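Local atomic coordinates of macromomycin (Streptomyces macromomyceticus, PDB entry 2MCM), a protein that binds non-covalently the cytotoxic, DNA-cleaving chromophore of the antibiotic auromomycin, for which it is the apoprotein. Residues T26-A37 and S92-E103. Numbering follows the deposited sequence.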
ATOM      1  N   THR A  26      11.245  -5.117  10.996  1.00 12.73           N
ATOM      2  CA  THR A  26      11.965  -6.278  11.580  1.00 13.81           C
ATOM      3  C   THR A  26      12.722  -7.056  10.539  1.00 13.45           C
ATOM      4  O   THR A  26      11.996  -7.510   9.598  1.00 15.00           O
ATOM      5  CB  THR A  26      10.888  -7.194  12.259  1.00 15.36           C
ATOM      6  OG1 THR A  26      10.198  -6.348  13.237  1.00 17.17           O
ATOM      7  CG2 THR A  26      11.496  -8.448  12.866  1.00 16.26           C
ATOM      8  N   PRO A  27      14.016  -7.148  10.634  1.00 14.17           N
ATOM      9  CA  PRO A  27      14.785  -7.883   9.599  1.00 14.99           C
ATOM     10  C   PRO A  27      14.234  -9.260   9.407  1.00 15.71           C
ATOM     11  O   PRO A  27      13.938  -9.993  10.413  1.00 15.96           O
ATOM     12  CB  PRO A  27      16.203  -7.916  10.163  1.00 15.43           C
ATOM     13  CG  PRO A  27      16.262  -6.649  10.997  1.00 16.14           C
ATOM     14  CD  PRO A  27      14.895  -6.554  11.676  1.00 15.80           C
ATOM     15  N   GLY A  28      14.119  -9.701   8.148  1.00 15.16           N
ATOM     16  CA  GLY A  28      13.638 -11.020   7.806  1.00 15.09           C
ATOM     17  C   GLY A  28      12.171 -11.193   7.738  1.00 14.71           C
ATOM     18  O   GLY A  28      11.711 -12.309   7.357  1.00 16.43           O
ATOM     19  N   THR A  29      11.345 -10.228   8.118  1.00 11.87           N
ATOM     20  CA  THR A  29       9.900 -10.375   8.023  1.00 11.67           C
ATOM     21  C   THR A  29       9.457  -9.912   6.594  1.00 10.97           C
ATOM     22  O   THR A  29      10.050  -8.967   6.112  1.00 11.27           O
ATOM     23  CB  THR A  29       9.226  -9.419   9.098  1.00 12.86           C
ATOM     24  OG1 THR A  29       9.658  -9.994  10.363  1.00 14.90           O
ATOM     25  CG2 THR A  29       7.716  -9.398   8.950  1.00 12.31           C
ATOM     26  N   VAL A  30       8.459 -10.600   6.114  1.00 10.44           N
ATOM     27  CA  VAL A  30       7.884 -10.276   4.815  1.00 11.21           C
ATOM     28  C   VAL A  30       6.806  -9.226   5.019  1.00 10.75           C
ATOM     29  O   VAL A  30       5.899  -9.464   5.851  1.00 11.82           O
ATOM     30  CB  VAL A  30       7.255 -11.544   4.158  1.00 12.91           C
ATOM     31  CG1 VAL A  30       6.583 -11.138   2.834  1.00 15.19           C
ATOM     32  CG2 VAL A  30       8.298 -12.641   3.958  1.00 14.23           C
ATOM     33  N   TYR A  31       6.879  -8.113   4.298  1.00  9.17           N
ATOM     34  CA  TYR A  31       5.855  -7.083   4.317  1.00  8.72           C
ATOM     35  C   TYR A  31       5.128  -7.034   2.982  1.00  8.67           C
ATOM     36  O   TYR A  31       5.801  -7.165   1.901  1.00 10.45           O
ATOM     37  CB  TYR A  31       6.508  -5.714   4.617  1.00  8.74           C
ATOM     38  CG  TYR A  31       7.068  -5.676   6.033  1.00  8.80           C
ATOM     39  CD1 TYR A  31       8.314  -6.158   6.338  1.00  8.83           C
ATOM     40  CD2 TYR A  31       6.217  -5.215   7.063  1.00 10.19           C
ATOM     41  CE1 TYR A  31       8.860  -6.178   7.648  1.00 10.69           C
ATOM     42  CE2 TYR A  31       6.744  -5.158   8.360  1.00 10.10           C
ATOM     43  CZ  TYR A  31       7.975  -5.660   8.625  1.00 10.37           C
ATOM     44  OH  TYR A  31       8.519  -5.682   9.911  1.00 12.50           O
ATOM     45  N   HIS A  32       3.848  -6.922   2.956  1.00  8.44           N
ATOM     46  CA  HIS A  32       2.997  -6.802   1.779  1.00  8.81           C
ATOM     47  C   HIS A  32       2.867  -5.327   1.470  1.00 10.48           C
ATOM     48  O   HIS A  32       2.347  -4.553   2.285  1.00 10.70           O
ATOM     49  CB  HIS A  32       1.578  -7.383   2.039  1.00 10.52           C
ATOM     50  CG  HIS A  32       1.676  -8.750   2.666  1.00 12.47           C
ATOM     51  ND1 HIS A  32       2.277  -9.812   2.022  1.00 13.35           N
ATOM     52  CD2 HIS A  32       1.301  -9.198   3.882  1.00 14.07           C
ATOM     53  CE1 HIS A  32       2.263 -10.885   2.865  1.00 15.18           C
ATOM     54  NE2 HIS A  32       1.618 -10.537   3.986  1.00 15.27           N
ATOM     55  N   VAL A  33       3.348  -4.883   0.324  1.00  7.59           N
ATOM     56  CA  VAL A  33       3.323  -3.476  -0.146  1.00  8.39           C
ATOM     57  C   VAL A  33       2.153  -3.253  -1.015  1.00  8.81           C
ATOM     58  O   VAL A  33       1.878  -4.125  -1.964  1.00  9.28           O
ATOM     59  CB  VAL A  33       4.650  -3.208  -0.902  1.00  8.50           C
ATOM     60  CG1 VAL A  33       4.643  -1.748  -1.387  1.00 10.82           C
ATOM     61  CG2 VAL A  33       5.871  -3.459  -0.037  1.00  9.95           C
ATOM     62  N   GLY A  34       1.277  -2.273  -0.846  1.00  6.21           N
ATOM     63  CA  GLY A  34       0.120  -2.163  -1.754  1.00  8.82           C
ATOM     64  C   GLY A  34      -0.596  -0.833  -1.633  1.00  8.55           C
ATOM     65  O   GLY A  34      -0.286  -0.012  -0.740  1.00 10.67           O
ATOM     66  N   GLN A  35      -1.527  -0.622  -2.530  1.00  7.90           N
ATOM     67  CA  GLN A  35      -2.390   0.580  -2.550  1.00  7.87           C
ATOM     68  C   GLN A  35      -3.733   0.102  -2.031  1.00  8.46           C
ATOM     69  O   GLN A  35      -4.334  -0.892  -2.448  1.00  7.85           O
ATOM     70  CB  GLN A  35      -2.536   1.095  -4.011  1.00  9.33           C
ATOM     71  CG  GLN A  35      -3.489   2.262  -4.130  1.00  8.87           C
ATOM     72  CD  GLN A  35      -3.722   2.776  -5.540  1.00  9.36           C
ATOM     73  OE1 GLN A  35      -3.130   2.187  -6.485  1.00  9.57           O
ATOM     74  NE2 GLN A  35      -4.532   3.799  -5.664  1.00  8.84           N
ATOM     75  N   CYS A  36      -4.251   0.809  -0.997  1.00  7.84           N
ATOM     76  CA  CYS A  36      -5.489   0.392  -0.323  1.00  6.99           C
ATOM     77  C   CYS A  36      -6.405   1.568   0.034  1.00  8.99           C
ATOM     78  O   CYS A  36      -5.973   2.710  -0.090  1.00  9.29           O
ATOM     79  CB  CYS A  36      -5.083  -0.284   1.019  1.00  8.37           C
ATOM     80  SG  CYS A  36      -3.886  -1.659   0.910  1.00  9.89           S
ATOM     81  N   ALA A  37      -7.579   1.241   0.528  1.00  9.57           N
ATOM     82  CA  ALA A  37      -8.539   2.271   0.951  1.00  9.77           C
ATOM     83  C   ALA A  37      -9.471   1.546   1.919  1.00 11.95           C
ATOM     84  O   ALA A  37      -9.526   0.355   1.952  1.00 10.27           O
ATOM     85  CB  ALA A  37      -9.383   2.777  -0.228  1.00 10.64           C
ATOM     86  N   SER A  92     -10.356   8.492   0.084  1.00 14.00           N
ATOM     87  CA  SER A  92      -8.926   8.572   0.393  1.00 14.42           C
ATOM     88  C   SER A  92      -8.240   7.200   0.230  1.00 13.40           C
ATOM     89  O   SER A  92      -8.692   6.219   0.825  1.00 16.28           O
ATOM     90  CB  SER A  92      -8.613   9.026   1.861  1.00 17.26           C
ATOM     91  OG  SER A  92      -9.121  10.359   1.993  1.00 19.02           O
ATOM     92  N   CYS A  93      -7.157   7.163  -0.535  1.00 11.63           N
ATOM     93  CA  CYS A  93      -6.403   5.901  -0.685  1.00 10.11           C
ATOM     94  C   CYS A  93      -5.013   6.065  -0.125  1.00  9.35           C
ATOM     95  O   CYS A  93      -4.596   7.272   0.104  1.00  8.54           O
ATOM     96  CB  CYS A  93      -6.242   5.605  -2.216  1.00  9.15           C
ATOM     97  SG  CYS A  93      -7.879   5.196  -2.879  1.00 10.11           S
ATOM     98  N   SER A  94      -4.295   5.021   0.145  1.00  8.75           N
ATOM     99  CA  SER A  94      -2.947   5.115   0.643  1.00  8.38           C
ATOM    100  C   SER A  94      -2.029   4.116  -0.065  1.00  8.73           C
ATOM    101  O   SER A  94      -2.509   3.218  -0.791  1.00  7.80           O
ATOM    102  CB  SER A  94      -2.907   4.715   2.168  1.00 10.05           C
ATOM    103  OG  SER A  94      -3.344   3.390   2.314  1.00 12.26           O
ATOM    104  N   ALA A  95      -0.763   4.271   0.107  1.00  7.77           N
ATOM    105  CA  ALA A  95       0.283   3.321  -0.296  1.00  8.83           C
ATOM    106  C   ALA A  95       1.030   3.021   1.030  1.00  8.02           C
ATOM    107  O   ALA A  95       1.270   3.928   1.839  1.00 10.12           O
ATOM    108  CB  ALA A  95       1.234   3.886  -1.343  1.00 10.66           C
ATOM    109  N   GLY A  96       1.360   1.730   1.240  1.00  7.90           N
ATOM    110  CA  GLY A  96       2.064   1.471   2.509  1.00  8.99           C
ATOM    111  C   GLY A  96       2.415   0.005   2.535  1.00  9.76           C
ATOM    112  O   GLY A  96       2.368  -0.652   1.460  1.00  9.88           O
ATOM    113  N   LEU A  97       2.807  -0.522   3.667  1.00  7.95           N
ATOM    114  CA  LEU A  97       3.191  -1.912   3.822  1.00  9.30           C
ATOM    115  C   LEU A  97       2.823  -2.469   5.191  1.00  9.29           C
ATOM    116  O   LEU A  97       2.728  -1.666   6.117  1.00 10.24           O
ATOM    117  CB  LEU A  97       4.677  -1.995   3.478  1.00 11.90           C
ATOM    118  CG  LEU A  97       5.710  -1.512   4.464  1.00 14.48           C
ATOM    119  CD1 LEU A  97       7.124  -1.819   4.016  0.50 15.43           C
ATOM    120  CD2 LEU A  97       5.551  -0.049   4.839  0.50 13.89           C
ATOM    121  N   GLY A  98       2.551  -3.771   5.212  1.00  8.64           N
ATOM    122  CA  GLY A  98       2.201  -4.343   6.533  1.00  9.45           C
ATOM    123  C   GLY A  98       2.546  -5.819   6.497  1.00 10.06           C
ATOM    124  O   GLY A  98       2.521  -6.463   5.435  1.00 10.31           O
ATOM    125  N   SER A  99       2.826  -6.376   7.653  1.00 10.39           N
ATOM    126  CA  SER A  99       3.118  -7.804   7.803  1.00 10.23           C
ATOM    127  C   SER A  99       1.817  -8.540   8.145  1.00 10.90           C
ATOM    128  O   SER A  99       0.763  -7.965   8.265  1.00 12.14           O
ATOM    129  CB  SER A  99       4.185  -8.003   8.870  1.00 11.32           C
ATOM    130  OG  SER A  99       3.499  -7.784  10.166  1.00 11.73           O
ATOM    131  N   ASP A 100       1.950  -9.875   8.299  1.00 12.29           N
ATOM    132  CA  ASP A 100       0.766 -10.692   8.636  1.00 16.41           C
ATOM    133  C   ASP A 100       0.237 -10.351  10.043  1.00 16.37           C
ATOM    134  O   ASP A 100      -0.919 -10.718  10.296  1.00 19.60           O
ATOM    135  CB  ASP A 100       1.075 -12.169   8.477  1.00 20.22           C
ATOM    136  CG  ASP A 100       1.237 -12.506   6.974  1.00 24.12           C
ATOM    137  OD1 ASP A 100       0.515 -11.937   6.151  1.00 23.85           O
ATOM    138  OD2 ASP A 100       2.063 -13.372   6.628  1.00 27.95           O
ATOM    139  N   SER A 101       1.017  -9.659  10.830  1.00 15.63           N
ATOM    140  CA  SER A 101       0.523  -9.280  12.188  1.00 15.21           C
ATOM    141  C   SER A 101       0.029  -7.885  12.208  1.00 16.44           C
ATOM    142  O   SER A 101      -0.342  -7.325  13.285  1.00 15.11           O
ATOM    143  CB  SER A 101       1.657  -9.463  13.181  1.00 16.48           C
ATOM    144  OG  SER A 101       2.554  -8.356  13.016  0.70 16.11           O
ATOM    145  N   GLY A 102       0.008  -7.172  11.081  1.00 13.25           N
ATOM    146  CA  GLY A 102      -0.503  -5.810  11.073  1.00 14.70           C
ATOM    147  C   GLY A 102       0.557  -4.812  11.445  1.00 13.77           C
ATOM    148  O   GLY A 102       0.248  -3.580  11.472  1.00 18.36           O
ATOM    149  N   GLU A 103       1.782  -5.179  11.607  1.00 12.47           N
ATOM    150  CA  GLU A 103       2.878  -4.245  11.863  1.00 13.31           C
ATOM    151  C   GLU A 103       3.213  -3.523  10.536  1.00 15.19           C
ATOM    152  O   GLU A 103       3.455  -4.201   9.488  1.00 12.71           O
ATOM    153  CB  GLU A 103       4.125  -5.047  12.257  1.00 14.83           C
ATOM    154  CG  GLU A 103       5.256  -4.147  12.663  1.00 19.17           C
ATOM    155  CD  GLU A 103       6.673  -4.505  12.634  1.00 23.53           C
ATOM    156  OE1 GLU A 103       7.200  -5.409  12.057  1.00 23.59           O
ATOM    157  OE2 GLU A 103       7.297  -3.719  13.423  1.00 27.40           O
TER
HETATM  158  O   HOH W   1       4.278 -11.115   7.253  1.00 20.30           O
HETATM  159  O   HOH W   2      -1.875   1.106   1.686  1.00 18.80           O
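Tyr31 reaches past Leu97 and Ser99 to the carboxylate of Glu103, alongside an antiparallel strand pair, 30-37 with 93-98, whose axes run 160° apart. Six backbone hydrogen bonds join His32 to Gly98, Gly34 to Gly96 and Cys36 to Ser94. On the face turned to strand 62-68, Val33 and Leu97 lie side by side, CG2 of Val33 4.0 Å from CB of Leu97. In the modelled conformer, Leu97 CD1 lies beside Tyr31 CB, also at 4.0 Å. Ala37 CB packs on Cys93 SG, whose disulfide leads to Cys88.

On the other face Gly34, Gly96 and Gly98 carry no side chain, leaving the sheet low there. His32 bends over Gly98, its CD2 3.4 Å from Gly98 O. Its NE2 donates to Asp100 OD1 at 2.8 Å; OD1 lies near the ring plane, whereas NE2 meets it from above the carboxylate plane (46° out of it). ND1 is hydrogen-bonded to Asp53 OD1, so two carboxylates hold the imidazole. Water links Gly34 O to Ser94 OG.

Tyr31 OH donates to Glu103 OE1 (2.5 Å) and accepts from Thr26 N (3.0 Å), fixing the phenol between Thr26, which opens turn 26-29, and Glu103, which follows turn 99-102. The chemistry thus divides this part of the immunoglobulin-like neocarzinostatin fold: mainly apolar packing toward the core, with Gln35 NE2 satisfied by His69 O, and a glycine-floored polar face where diols, probably from the crystallisation liquor, bind His32 O and Ser94 OG, consistent with a small-molecule pocket.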